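Local coordinates for protein Two-component response regulator yesN (Fusobacterium nucleatum, PDB 3LSG) that probably binds specific DNA sequences to regulate transcription as part of a two-component system, the fragment here being its C-terminal AraC-type helix-turn-helix domain, at residues Q8-E13 and S26-L31. Residues are numbered along the deposited sequence; the frame is centred on the assembly and turned at random.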
# COMPACT_ATOMS: atom_id res chain seq x y z
N GLN A 8 -10.87 -14.19 7.87
CA GLN A 8 -11.15 -13.15 8.86
C GLN A 8 -10.22 -13.21 10.05
O GLN A 8 -9.72 -12.18 10.51
CB GLN A 8 -12.61 -13.22 9.32
CG GLN A 8 -13.59 -12.68 8.29
CD GLN A 8 -15.03 -13.01 8.61
OE1 GLN A 8 -15.31 -13.87 9.43
NE2 GLN A 8 -15.95 -12.33 7.93
N ASN A 9 -9.97 -14.42 10.54
CA ASN A 9 -9.13 -14.61 11.72
C ASN A 9 -7.68 -14.23 11.46
O ASN A 9 -7.04 -13.59 12.29
CB ASN A 9 -9.18 -16.06 12.19
CG ASN A 9 -10.49 -16.41 12.85
OD1 ASN A 9 -11.42 -15.59 12.91
ND2 ASN A 9 -10.59 -17.64 13.35
N ILE A 10 -7.15 -14.66 10.32
CA ILE A 10 -5.78 -14.33 9.97
C ILE A 10 -5.63 -12.82 9.92
O ILE A 10 -4.67 -12.27 10.46
CB ILE A 10 -5.40 -14.93 8.59
CG1 ILE A 10 -5.45 -16.46 8.63
CG2 ILE A 10 -4.01 -14.50 8.16
CD1 ILE A 10 -5.24 -17.05 7.25
N ILE A 11 -6.57 -12.15 9.27
CA ILE A 11 -6.48 -10.71 9.15
C ILE A 11 -6.60 -10.02 10.52
O ILE A 11 -5.90 -9.06 10.80
CB ILE A 11 -7.53 -10.16 8.17
CG1 ILE A 11 -7.29 -10.74 6.77
CG2 ILE A 11 -7.48 -8.63 8.15
CD1 ILE A 11 -8.45 -10.55 5.81
N GLU A 12 -7.46 -10.54 11.39
CA GLU A 12 -7.62 -9.95 12.72
C GLU A 12 -6.32 -10.04 13.52
O GLU A 12 -5.96 -9.13 14.28
CB GLU A 12 -8.76 -10.63 13.47
CG GLU A 12 -8.86 -10.22 14.93
CD GLU A 12 -9.01 -8.72 15.12
OE1 GLU A 12 -9.61 -8.06 14.25
OE2 GLU A 12 -8.55 -8.20 16.16
N GLU A 13 -5.61 -11.15 13.34
CA GLU A 13 -4.37 -11.41 14.03
C GLU A 13 -3.23 -10.60 13.41
O GLU A 13 -2.29 -10.22 14.10
CB GLU A 13 -4.06 -12.90 13.95
CG GLU A 13 -3.24 -13.44 15.11
CD GLU A 13 -1.75 -13.45 14.81
OE1 GLU A 13 -1.35 -14.08 13.81
OE2 GLU A 13 -0.99 -12.84 15.59
N SER A 26 -1.99 -15.04 1.03
CA SER A 26 -2.20 -16.09 0.05
C SER A 26 -1.30 -17.28 0.38
O SER A 26 -1.72 -18.45 0.27
CB SER A 26 -1.98 -15.54 -1.38
OG SER A 26 -0.59 -15.48 -1.68
N GLU A 27 -0.09 -16.99 0.83
CA GLU A 27 0.88 -18.03 1.21
C GLU A 27 0.36 -18.83 2.39
O GLU A 27 0.51 -20.05 2.45
CB GLU A 27 2.23 -17.39 1.54
CG GLU A 27 3.11 -18.18 2.51
CD GLU A 27 2.91 -17.79 3.99
OE1 GLU A 27 2.64 -16.58 4.31
OE2 GLU A 27 3.04 -18.69 4.85
N LYS A 28 -0.28 -18.15 3.33
CA LYS A 28 -0.87 -18.82 4.48
C LYS A 28 -2.00 -19.74 4.05
O LYS A 28 -2.30 -20.71 4.72
CB LYS A 28 -1.39 -17.80 5.50
CG LYS A 28 -0.32 -17.16 6.35
CD LYS A 28 -0.87 -16.71 7.68
CE LYS A 28 0.25 -16.58 8.71
NZ LYS A 28 -0.27 -16.41 10.09
N LEU A 29 -2.65 -19.41 2.94
CA LEU A 29 -3.81 -20.19 2.50
C LEU A 29 -3.46 -21.20 1.42
O LEU A 29 -4.35 -21.90 0.92
CB LEU A 29 -4.93 -19.26 2.01
CG LEU A 29 -5.51 -18.30 3.04
CD1 LEU A 29 -6.31 -17.21 2.37
CD2 LEU A 29 -6.38 -19.07 4.04
N ASP A 30 -2.18 -21.28 1.06
CA ASP A 30 -1.74 -22.16 -0.05
C ASP A 30 -2.33 -21.76 -1.40
O ASP A 30 -2.58 -22.61 -2.26
CB ASP A 30 -2.04 -23.63 0.24
CG ASP A 30 -1.41 -24.12 1.56
OD1 ASP A 30 -0.20 -23.92 1.75
OD2 ASP A 30 -2.14 -24.70 2.38
N LEU A 31 -2.55 -20.46 -1.59
CA LEU A 31 -3.13 -19.95 -2.84
C LEU A 31 -2.19 -18.96 -3.51
O LEU A 31 -1.34 -18.38 -2.86
CB LEU A 31 -4.45 -19.25 -2.54
CG LEU A 31 -5.54 -20.02 -1.79
CD1 LEU A 31 -6.69 -19.09 -1.43
CD2 LEU A 31 -6.04 -21.18 -2.64
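Ile10 on helix 2-14 faces the last turn of helix 22-28, the nearest pair of CA atoms, those of Ile10 and Lys28, being 8.6 Å apart. Ile10 divides its two branches between two neighbours. Its CG2, anti to the backbone N, lies 3.9 Å from CD of Lys28, halfway along an extended chain that runs past the isoleucine in the opposite direction. The other branch ends in CD1, which meets CD2 of Leu29 at 4.0 Å; the leucine reaches it with one methyl, its side chain lying aslant to that of Ile10. The lysine chain leads on toward Glu13, but NZ of Lys28 stays 4.5 Å from OE1 of Glu13, too far for a salt bridge. At Asp30 the chain leaves helical geometry in a Schellman motif, with a positive phi of 63°: the amide of Leu31 bonds back to O of Ser26 and, weakly, that of Asp30 to O of Glu27. Phe20, in the connecting loop, also packs on Ile10, while Ile11 turns to Phe40 and Tyr51. Between 8-13 and 26-31 the contact is thus a small aliphatic one at the surface, joining helix 2-14 to the C-terminal end of helix 22-28, with the Glu13–Lys28 pair adding at most a weak, probably solvent-screened attraction.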